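Local coordinates for methyltransferase-like protein (Saccharopolyspora spinosa, PDB 4PNE), which catalyses a [4+2] cycloaddition in spinosyn biosynthesis, using a fold of the S-adenosylmethionine-dependent methyltransferase type, at residues A[233-238]-A[295-300]; A[212-217]-A[284-289]; A[123-128]-A[146-151]. All coordinates share one frame; numbering follows the deposited sequence.

Contact 1 (A[233-238]-A[295-300]); sequences AGFEIL and LTARKP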
loop_
_atom_site.group_PDB
_atom_site.type_symbol
_atom_site.label_atom_id
_atom_site.label_comp_id
_atom_site.label_asym_id
_atom_site.label_seq_id
_atom_site.Cartn_x
_atom_site.Cartn_y
_atom_site.Cartn_z
ATOM N N ALA A 233 19.500 -3.200 -1.795
ATOM C CA ALA A 233 19.574 -2.171 -0.784
ATOM C C ALA A 233 20.215 -2.687 0.503
ATOM O O ALA A 233 20.658 -1.891 1.325
ATOM C CB ALA A 233 18.183 -1.633 -0.488
ATOM N N GLY A 234 20.244 -4.010 0.685
ATOM C CA GLY A 234 20.794 -4.615 1.890
ATOM C C GLY A 234 19.820 -5.499 2.665
ATOM O O GLY A 234 20.171 -6.068 3.697
ATOM N N PHE A 235 18.583 -5.633 2.184
ATOM C CA PHE A 235 17.656 -6.514 2.874
ATOM C C PHE A 235 17.988 -7.985 2.634
ATOM O O PHE A 235 18.448 -8.338 1.540
ATOM C CB PHE A 235 16.238 -6.259 2.414
ATOM C CG PHE A 235 15.609 -5.054 3.039
ATOM C CD1 PHE A 235 14.999 -5.144 4.273
ATOM C CD2 PHE A 235 15.592 -3.844 2.377
ATOM C CE1 PHE A 235 14.409 -4.040 4.841
ATOM C CE2 PHE A 235 14.989 -2.738 2.955
ATOM C CZ PHE A 235 14.401 -2.844 4.169
ATOM N N GLU A 236 17.761 -8.816 3.646
ATOM C CA GLU A 236 17.606 -10.267 3.469
ATOM C C GLU A 236 16.161 -10.592 3.104
ATOM O O GLU A 236 15.240 -10.178 3.793
ATOM C CB GLU A 236 17.934 -11.044 4.745
ATOM C CG GLU A 236 19.244 -10.761 5.376
ATOM C CD GLU A 236 19.370 -11.480 6.710
ATOM O OE1 GLU A 236 18.472 -12.302 7.031
ATOM O OE2 GLU A 236 20.344 -11.208 7.436
ATOM N N ILE A 237 15.949 -11.355 2.051
ATOM C CA ILE A 237 14.612 -11.773 1.719
ATOM C C ILE A 237 14.253 -12.986 2.543
ATOM O O ILE A 237 14.971 -14.012 2.517
ATOM C CB ILE A 237 14.476 -12.102 0.223
ATOM C CG1 ILE A 237 14.998 -10.948 -0.642
ATOM C CG2 ILE A 237 13.047 -12.439 -0.105
ATOM C CD1 ILE A 237 14.285 -9.633 -0.417
ATOM N N LEU A 238 13.180 -12.870 3.307
ATOM C CA LEU A 238 12.701 -13.973 4.120
ATOM C C LEU A 238 11.714 -14.819 3.329
ATOM O O LEU A 238 11.730 -16.060 3.414
ATOM C CB LEU A 238 12.055 -13.474 5.404
ATOM C CG LEU A 238 12.974 -12.731 6.379
ATOM C CD1 LEU A 238 12.162 -12.059 7.465
ATOM C CD2 LEU A 238 14.037 -13.654 6.960
ATOM N N LEU A 295 5.876 -9.839 -0.026
ATOM C CA LEU A 295 7.297 -10.019 0.282
ATOM C C LEU A 295 7.584 -9.706 1.753
ATOM O O LEU A 295 7.093 -8.712 2.296
ATOM C CB LEU A 295 8.147 -9.107 -0.608
ATOM C CG LEU A 295 7.754 -9.019 -2.100
ATOM C CD1 LEU A 295 8.609 -7.998 -2.852
ATOM C CD2 LEU A 295 7.813 -10.397 -2.770
ATOM N N THR A 296 8.399 -10.534 2.402
ATOM C CA THR A 296 8.899 -10.274 3.749
ATOM C C THR A 296 10.412 -10.222 3.652
ATOM O O THR A 296 11.059 -11.089 3.053
ATOM C CB THR A 296 8.438 -11.344 4.750
ATOM O OG1 THR A 296 7.025 -11.543 4.605
ATOM C CG2 THR A 296 8.762 -10.935 6.187
ATOM N N ALA A 297 10.978 -9.168 4.213
ATOM C CA ALA A 297 12.394 -8.928 4.166
ATOM C C ALA A 297 12.827 -8.424 5.506
ATOM O O ALA A 297 11.982 -8.009 6.309
ATOM C CB ALA A 297 12.728 -7.934 3.102
ATOM N N ARG A 298 14.122 -8.516 5.812
ATOM C CA ARG A 298 14.586 -7.966 7.087
ATOM C C ARG A 298 15.966 -7.321 6.977
ATOM O O ARG A 298 16.770 -7.647 6.097
ATOM C CB ARG A 298 14.594 -9.030 8.155
ATOM C CG ARG A 298 15.800 -9.862 8.154
ATOM C CD ARG A 298 15.911 -10.618 9.442
ATOM N NE ARG A 298 16.728 -11.774 9.169
ATOM C CZ ARG A 298 16.977 -12.734 10.036
ATOM N NH1 ARG A 298 16.477 -12.673 11.268
ATOM N NH2 ARG A 298 17.732 -13.743 9.652
ATOM N N LYS A 299 16.208 -6.385 7.870
ATOM C CA LYS A 299 17.500 -5.778 8.038
ATOM C C LYS A 299 18.370 -6.838 8.711
ATOM O O LYS A 299 17.943 -7.454 9.684
ATOM C CB LYS A 299 17.403 -4.529 8.889
ATOM C CG LYS A 299 18.704 -3.694 8.946
ATOM C CD LYS A 299 18.520 -2.431 9.703
ATOM C CE LYS A 299 19.733 -1.521 9.600
ATOM N NZ LYS A 299 19.410 -0.184 10.078
ATOM N N PRO A 300 19.565 -7.084 8.162
ATOM C CA PRO A 300 20.460 -8.071 8.775
ATOM C C PRO A 300 20.674 -7.776 10.258
ATOM O O PRO A 300 20.688 -6.604 10.679
ATOM C CB PRO A 300 21.743 -7.919 7.958
ATOM C CG PRO A 300 21.302 -7.456 6.629
ATOM C CD PRO A 300 20.136 -6.524 6.924
#
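Arg298 sends CG between its own backbone N and carbonyl carbon (chi1 84°), and the chain then runs extended to NE, while Glu236 leaves beside its backbone N and also extends; these courses bring guanidinium and carboxylate together. The grip is side-on, and both nitrogens reach a single oxygen: Arg298 NE lies 2.8 Å from Glu236 OE1, approaching from above the carboxylate plane, and Arg298 NH2 meets the syn lone pair of the same OE1 at 3.1 Å. OE1 stays in the guanidinium plane although the two flat groups stand 86° apart. Leu238 CD2 lies over one guanidinium face. Glu236 OE2 instead packs beside Pro300 CA at 3.4 Å.

The backbone register sets these two residues opposite each other. Strand 236-242, one of the two outermost strands of the mixed Rossmann-like sheet, runs antiparallel to strand 290-298, and Glu236 and Arg298 form a hydrogen-bonded pair: Glu236 N to Arg298 O is 2.9 Å, and Arg298 N to Glu236 O is 2.8 Å. Leu238 N extends the pairing to Thr296 O. On the face opposite the salt bridge, Phe235 CD1 reaches Ala297 CB at 3.8 Å, and the ring continues onto Ile180 and Leu184 of helix 176-186. Helix 223-233 ends in a Schellman motif at Gly234, whose carbonyl O lies 3.3 Å from Pro300 CD.

Contact 2 (A[212-217]-A[284-289]); sequences DRWPTG and EKYAHD
A type I beta turn from Trp214 to Gly217 presents Pro215 to the ring of Tyr286, in the loop that follows helix 271-281. The turn is closed by Gly217 N bonding to Trp214 O at 2.8 Å. Across the contact, Pro215 CD sits 3.7 Å from the centroid of the Tyr286 ring and only 12° off its normal, which defines a CH-pi contact over the face. Pro215 CG leans toward one side of that ring, 3.4 Å from Tyr286 CD1. The tyrosine can lie against the proline because its CG is placed between backbone N and carbonyl carbon (chi1 58°).

At the far end of the ring, Thr216 CG2 comes to 3.3 Å from Tyr286 OH, touching by its methyl group; the hydroxyl itself is hydrogen-bonded to Ala279 O. Near the ring's root the indole takes over, with Trp214 CE3 lying 4.0 Å from Tyr286 CD2. Its outer carbons continue along the other segment: Trp214 CZ3 is 3.9 Å from Tyr286 O, and Trp214 CH2 is 4.0 Å from Asp289 CB. The planes of the Asp289 carboxylate and the indole are only 22° apart. Between the two segments the meetings are van der Waals or CH-pi in kind.

The contact thus joins two loops: one connects strand 191-200 to helix 223-233, and the other leads from helix 271-281, to which the Tyr286 hydroxyl is tied, into strand 290-298.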
loop_
_atom_site.group_PDB
_atom_site.type_symbol
_atom_site.label_atom_id
_atom_site.label_comp_id
_atom_site.label_asym_id
_atom_site.label_seq_id
_atom_site.Cartn_x
_atom_site.Cartn_y
_atom_site.Cartn_z
ATOM N N ASP A 212 7.137 2.745 -18.272
ATOM C CA ASP A 212 6.043 1.799 -18.470
ATOM C C ASP A 212 5.064 1.897 -17.306
ATOM O O ASP A 212 5.457 1.700 -16.160
ATOM C CB ASP A 212 6.563 0.366 -18.585
ATOM C CG ASP A 212 7.260 0.092 -19.908
ATOM O OD1 ASP A 212 6.941 0.784 -20.899
ATOM O OD2 ASP A 212 8.137 -0.805 -19.951
ATOM N N ARG A 213 3.807 2.224 -17.599
ATOM C CA ARG A 213 2.769 2.306 -16.571
ATOM C C ARG A 213 1.508 1.553 -16.986
ATOM O O ARG A 213 1.137 1.543 -18.151
ATOM C CB ARG A 213 2.425 3.774 -16.278
ATOM C CG ARG A 213 3.617 4.580 -15.800
ATOM C CD ARG A 213 3.284 5.989 -15.354
ATOM N NE ARG A 213 4.475 6.585 -14.750
ATOM C CZ ARG A 213 4.865 6.385 -13.497
ATOM N NH1 ARG A 213 4.141 5.616 -12.687
ATOM N NH2 ARG A 213 5.979 6.963 -13.048
ATOM N N TRP A 214 0.825 0.949 -16.015
ATOM C CA TRP A 214 -0.510 0.443 -16.265
ATOM C C TRP A 214 -1.419 1.640 -16.567
ATOM O O TRP A 214 -1.085 2.767 -16.215
ATOM C CB TRP A 214 -1.068 -0.343 -15.071
ATOM C CG TRP A 214 -0.233 -1.510 -14.635
ATOM C CD1 TRP A 214 0.605 -1.556 -13.561
ATOM C CD2 TRP A 214 -0.167 -2.808 -15.246
ATOM N NE1 TRP A 214 1.190 -2.783 -13.474
ATOM C CE2 TRP A 214 0.726 -3.571 -14.491
ATOM C CE3 TRP A 214 -0.785 -3.400 -16.354
ATOM C CZ2 TRP A 214 1.031 -4.893 -14.796
ATOM C CZ3 TRP A 214 -0.472 -4.704 -16.664
ATOM C CH2 TRP A 214 0.436 -5.439 -15.885
ATOM N N PRO A 215 -2.586 1.391 -17.192
ATOM C CA PRO A 215 -3.518 2.483 -17.504
ATOM C C PRO A 215 -4.009 3.266 -16.289
ATOM O O PRO A 215 -4.474 4.395 -16.433
ATOM C CB PRO A 215 -4.676 1.753 -18.172
ATOM C CG PRO A 215 -4.046 0.595 -18.841
ATOM C CD PRO A 215 -3.055 0.121 -17.783
ATOM N N THR A 216 -3.921 2.657 -15.111
ATOM C CA THR A 216 -4.236 3.319 -13.858
ATOM C C THR A 216 -3.175 4.321 -13.439
ATOM O O THR A 216 -3.376 5.060 -12.470
ATOM C CB THR A 216 -4.364 2.312 -12.739
ATOM O OG1 THR A 216 -3.128 1.588 -12.653
ATOM C CG2 THR A 216 -5.532 1.325 -12.995
ATOM N N GLY A 217 -2.030 4.301 -14.123
ATOM C CA GLY A 217 -0.918 5.160 -13.771
ATOM C C GLY A 217 0.165 4.479 -12.949
ATOM O O GLY A 217 1.223 5.059 -12.739
ATOM N N GLU A 284 -10.578 -4.717 -18.135
ATOM C CA GLU A 284 -10.520 -5.877 -19.019
ATOM C C GLU A 284 -9.415 -5.766 -20.048
ATOM O O GLU A 284 -8.957 -6.795 -20.570
ATOM C CB GLU A 284 -11.871 -6.099 -19.724
ATOM C CG GLU A 284 -12.914 -6.742 -18.802
ATOM C CD GLU A 284 -14.144 -7.225 -19.533
ATOM O OE1 GLU A 284 -14.424 -6.709 -20.639
ATOM O OE2 GLU A 284 -14.843 -8.101 -18.976
ATOM N N LYS A 285 -8.967 -4.558 -20.364
ATOM C CA LYS A 285 -7.882 -4.421 -21.342
ATOM C C LYS A 285 -6.511 -4.839 -20.809
ATOM O O LYS A 285 -5.630 -5.127 -21.596
ATOM C CB LYS A 285 -7.779 -2.983 -21.844
ATOM C CG LYS A 285 -9.046 -2.429 -22.457
ATOM C CD LYS A 285 -9.387 -3.089 -23.778
ATOM C CE LYS A 285 -10.651 -2.468 -24.374
ATOM N NZ LYS A 285 -10.912 -2.888 -25.771
ATOM N N TYR A 286 -6.327 -4.915 -19.491
ATOM C CA TYR A 286 -4.979 -5.165 -18.973
ATOM C C TYR A 286 -4.870 -6.009 -17.724
ATOM O O TYR A 286 -3.785 -6.514 -17.451
ATOM C CB TYR A 286 -4.274 -3.830 -18.694
ATOM C CG TYR A 286 -5.028 -2.957 -17.716
ATOM C CD1 TYR A 286 -6.006 -2.098 -18.161
ATOM C CD2 TYR A 286 -4.787 -3.018 -16.351
ATOM C CE1 TYR A 286 -6.742 -1.309 -17.270
ATOM C CE2 TYR A 286 -5.504 -2.243 -15.459
ATOM C CZ TYR A 286 -6.486 -1.389 -15.917
ATOM O OH TYR A 286 -7.206 -0.605 -15.017
ATOM N N ALA A 287 -5.931 -6.131 -16.931
ATOM C CA ALA A 287 -5.799 -6.699 -15.592
ATOM C C ALA A 287 -5.363 -8.175 -15.622
ATOM O O ALA A 287 -4.783 -8.696 -14.653
ATOM C CB ALA A 287 -7.091 -6.564 -14.846
ATOM N N HIS A 288 -5.655 -8.858 -16.726
ATOM C CA HIS A 288 -5.289 -10.261 -16.817
ATOM C C HIS A 288 -3.748 -10.475 -16.765
ATOM O O HIS A 288 -3.278 -11.578 -16.483
ATOM C CB HIS A 288 -5.859 -10.884 -18.086
ATOM C CG HIS A 288 -5.356 -12.266 -18.320
ATOM N ND1 HIS A 288 -5.616 -13.289 -17.437
ATOM C CD2 HIS A 288 -4.556 -12.785 -19.279
ATOM C CE1 HIS A 288 -5.021 -14.388 -17.857
ATOM N NE2 HIS A 288 -4.378 -14.113 -18.978
ATOM N N ASP A 289 -2.988 -9.425 -17.081
ATOM C CA ASP A 289 -1.537 -9.430 -17.056
ATOM C C ASP A 289 -0.971 -9.063 -15.690
ATOM O O ASP A 289 0.219 -9.264 -15.440
ATOM C CB ASP A 289 -0.984 -8.453 -18.098
ATOM C CG ASP A 289 -1.334 -8.864 -19.527
ATOM O OD1 ASP A 289 -1.240 -10.075 -19.832
ATOM O OD2 ASP A 289 -1.729 -7.982 -20.315
#

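Contact 3 (A[123-128]-A[146-151]); sequences VSQVQV and FSCVDA. With SAH (S-adenosyl-L-homocysteine), chain C.
Val123 and Cys148 bring the two backbones closest, with CA atoms 5.2 Å apart, and Val128 and Phe146 come next at 5.8 Å. One segment leads from a loop into helix 125-138; the other ends strand 144-148 and continues as loop. Ser124 is the N-cap of the helix, its OG accepting from Gln127 N at 3.2 Å.

The packing between the segments is by van der Waals contact. Val128, with CG1 anti to the backbone N (chi1 171°), turns CG2 onto the strand backbone, 3.7 Å from Ser147 C, while the Cys148 thiol reaches back to Val123 O and Gln125 CG. Beyond the strand end the segments together clasp S-adenosyl-L-homocysteine (SAH). Val123 lays both methyls over one face of the adenine, CG1 being 3.4 Å from N1. The polar edge of the base is read by its neighbours. Ala151 N donates to SAH N1 at 2.9 Å in an almost straight bond (172°). SAH N6 donates to Asp150 OD1 at 3.1 Å. That carboxylate is steadied by Met152 N on OD1 and Ser36 on OD2. Gln127 OE1 takes the ribose O3' hydrogen bond at 2.8 Å and is itself bonded to Thr122 OG1.

The arrangement belongs to the beta-alpha-beta crossover of strand 117-122, helix 125-138 and strand 144-148, with helix 36-54 packed against Ser124, Val126 and Gln127.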
loop_
_atom_site.group_PDB
_atom_site.type_symbol
_atom_site.label_atom_id
_atom_site.label_comp_id
_atom_site.label_asym_id
_atom_site.label_seq_id
_atom_site.Cartn_x
_atom_site.Cartn_y
_atom_site.Cartn_z
ATOM N N VAL A 123 1.956 11.074 1.857
ATOM C CA VAL A 123 2.236 12.394 1.275
ATOM C C VAL A 123 0.958 13.194 1.013
ATOM O O VAL A 123 1.019 14.324 0.542
ATOM C CB VAL A 123 3.047 12.245 -0.009
ATOM C CG1 VAL A 123 4.475 11.851 0.357
ATOM C CG2 VAL A 123 2.430 11.197 -0.965
ATOM N N SER A 124 -0.170 12.593 1.361
ATOM C CA SER A 124 -1.469 13.230 1.207
ATOM C C SER A 124 -1.943 13.839 2.510
ATOM O O SER A 124 -2.236 13.103 3.445
ATOM C CB SER A 124 -2.480 12.199 0.724
ATOM O OG SER A 124 -3.796 12.722 0.739
ATOM N N GLN A 125 -2.109 15.174 2.560
ATOM C CA GLN A 125 -2.622 15.824 3.769
ATOM C C GLN A 125 -4.086 15.469 4.039
ATOM O O GLN A 125 -4.516 15.416 5.187
ATOM C CB GLN A 125 -2.456 17.336 3.667
ATOM C CG GLN A 125 -1.042 17.762 3.502
ATOM C CD GLN A 125 -0.883 19.255 3.372
ATOM O OE1 GLN A 125 -0.387 19.913 4.279
ATOM N NE2 GLN A 125 -1.304 19.798 2.239
ATOM N N VAL A 126 -4.858 15.212 2.979
ATOM C CA VAL A 126 -6.198 14.704 3.152
ATOM C C VAL A 126 -6.151 13.416 3.932
ATOM O O VAL A 126 -6.898 13.226 4.861
ATOM C CB VAL A 126 -6.904 14.475 1.791
ATOM C CG1 VAL A 126 -8.151 13.647 1.960
ATOM C CG2 VAL A 126 -7.224 15.828 1.114
ATOM N N GLN A 127 -5.284 12.492 3.541
ATOM C CA GLN A 127 -5.226 11.212 4.256
ATOM C C GLN A 127 -4.748 11.360 5.720
ATOM O O GLN A 127 -5.260 10.683 6.614
ATOM C CB GLN A 127 -4.338 10.217 3.487
ATOM C CG GLN A 127 -4.997 9.745 2.217
ATOM C CD GLN A 127 -4.156 8.785 1.428
ATOM O OE1 GLN A 127 -2.938 8.775 1.537
ATOM N NE2 GLN A 127 -4.792 8.053 0.567
ATOM N N VAL A 128 -3.793 12.232 5.964
ATOM C CA VAL A 128 -3.343 12.482 7.318
ATOM C C VAL A 128 -4.505 12.895 8.193
ATOM O O VAL A 128 -4.740 12.327 9.274
ATOM C CB VAL A 128 -2.240 13.568 7.362
ATOM C CG1 VAL A 128 -1.935 13.982 8.814
ATOM C CG2 VAL A 128 -1.007 13.055 6.651
ATOM N N PHE A 146 -0.286 9.664 12.757
ATOM C CA PHE A 146 -0.141 9.879 11.343
ATOM C C PHE A 146 0.499 11.201 11.053
ATOM O O PHE A 146 0.186 12.194 11.713
ATOM C CB PHE A 146 -1.510 9.817 10.684
ATOM C CG PHE A 146 -2.202 8.525 10.895
ATOM C CD1 PHE A 146 -1.874 7.418 10.137
ATOM C CD2 PHE A 146 -3.169 8.381 11.878
ATOM C CE1 PHE A 146 -2.495 6.220 10.338
ATOM C CE2 PHE A 146 -3.788 7.171 12.069
ATOM C CZ PHE A 146 -3.452 6.091 11.291
ATOM N N SER A 147 1.371 11.209 10.048
ATOM C CA SER A 147 2.050 12.402 9.610
ATOM C C SER A 147 2.292 12.465 8.121
ATOM O O SER A 147 2.329 11.431 7.426
ATOM C CB SER A 147 3.388 12.555 10.338
ATOM O OG SER A 147 4.193 11.427 10.151
ATOM N N CYS A 148 2.473 13.685 7.638
ATOM C CA CYS A 148 2.774 13.937 6.244
ATOM C C CYS A 148 4.276 13.938 6.057
ATOM O O CYS A 148 4.935 14.944 6.314
ATOM C CB CYS A 148 2.196 15.273 5.788
ATOM S SG CYS A 148 2.210 15.489 3.997
ATOM N N VAL A 149 4.778 12.809 5.572
ATOM C CA VAL A 149 6.194 12.511 5.496
ATOM C C VAL A 149 6.457 11.792 4.179
ATOM O O VAL A 149 5.711 10.886 3.800
ATOM C CB VAL A 149 6.650 11.629 6.687
ATOM C CG1 VAL A 149 8.071 11.101 6.501
ATOM C CG2 VAL A 149 6.538 12.382 7.985
ATOM N N ASP A 150 7.516 12.210 3.492
ATOM C CA ASP A 150 7.993 11.581 2.267
ATOM C C ASP A 150 8.945 10.429 2.592
ATOM O O ASP A 150 9.988 10.637 3.183
ATOM C CB ASP A 150 8.709 12.632 1.406
ATOM C CG ASP A 150 9.052 12.132 0.005
ATOM O OD1 ASP A 150 9.138 10.910 -0.243
ATOM O OD2 ASP A 150 9.259 13.008 -0.857
ATOM N N ALA A 151 8.611 9.222 2.168
ATOM C CA ALA A 151 9.393 8.044 2.493
ATOM C C ALA A 151 10.774 8.081 1.869
ATOM O O ALA A 151 11.646 7.351 2.305
ATOM C CB ALA A 151 8.635 6.774 2.053
HETATM N N SAH C . -0.928 1.238 2.609
HETATM C CA SAH C . -2.245 1.859 2.435
HETATM C CB SAH C . -2.344 2.797 1.236
HETATM C CG SAH C . -1.770 2.345 -0.085
HETATM S SD SAH C . -2.163 3.523 -1.387
HETATM C C SAH C . -3.292 0.784 2.341
HETATM O O SAH C . -4.465 1.073 2.494
HETATM O OXT SAH C . -2.943 -0.392 2.202
HETATM C "C5'" SAH C . -0.510 4.245 -1.557
HETATM C "C4'" SAH C . -0.103 5.134 -0.391
HETATM O "O4'" SAH C . 1.275 5.464 -0.504
HETATM C "C3'" SAH C . -0.836 6.463 -0.335
HETATM O "O3'" SAH C . -1.221 6.637 1.016
HETATM C "C2'" SAH C . 0.208 7.476 -0.778
HETATM O "O2'" SAH C . 0.046 8.815 -0.313
HETATM C "C1'" SAH C . 1.483 6.827 -0.242
HETATM N N9 SAH C . 2.702 7.354 -0.882
HETATM C C8 SAH C . 3.007 7.523 -2.193
HETATM N N7 SAH C . 4.230 8.087 -2.308
HETATM C C5 SAH C . 4.702 8.293 -1.063
HETATM C C6 SAH C . 5.869 8.846 -0.579
HETATM N N6 SAH C . 6.818 9.288 -1.392
HETATM N N1 SAH C . 6.070 8.899 0.753
HETATM C C2 SAH C . 5.120 8.435 1.639
HETATM N N3 SAH C . 3.940 7.930 1.174
HETATM C C4 SAH C . 3.755 7.836 -0.162
#

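From the N terminus, contact 3 is closed first: 123-128 and 146-151 bracket a short excursion through helix 125-138 within one beta-alpha-beta unit, at the end of the sheet bordered by strand 144-148. Contacts 1 and 2 come later and cross, since the chain meets 212-217, 233-238, 284-289 and 295-300 in that order. Both close loops spanning helices 244-247, 250-260, 265-269 and 271-281. Contact 1 joins the last two strands of the sheet, at the border opposite contact 3; contact 2 ties the loops leading into helix 223-233 and strand 290-298. Their centres lie 25 to 28 Å apart, and none touches another.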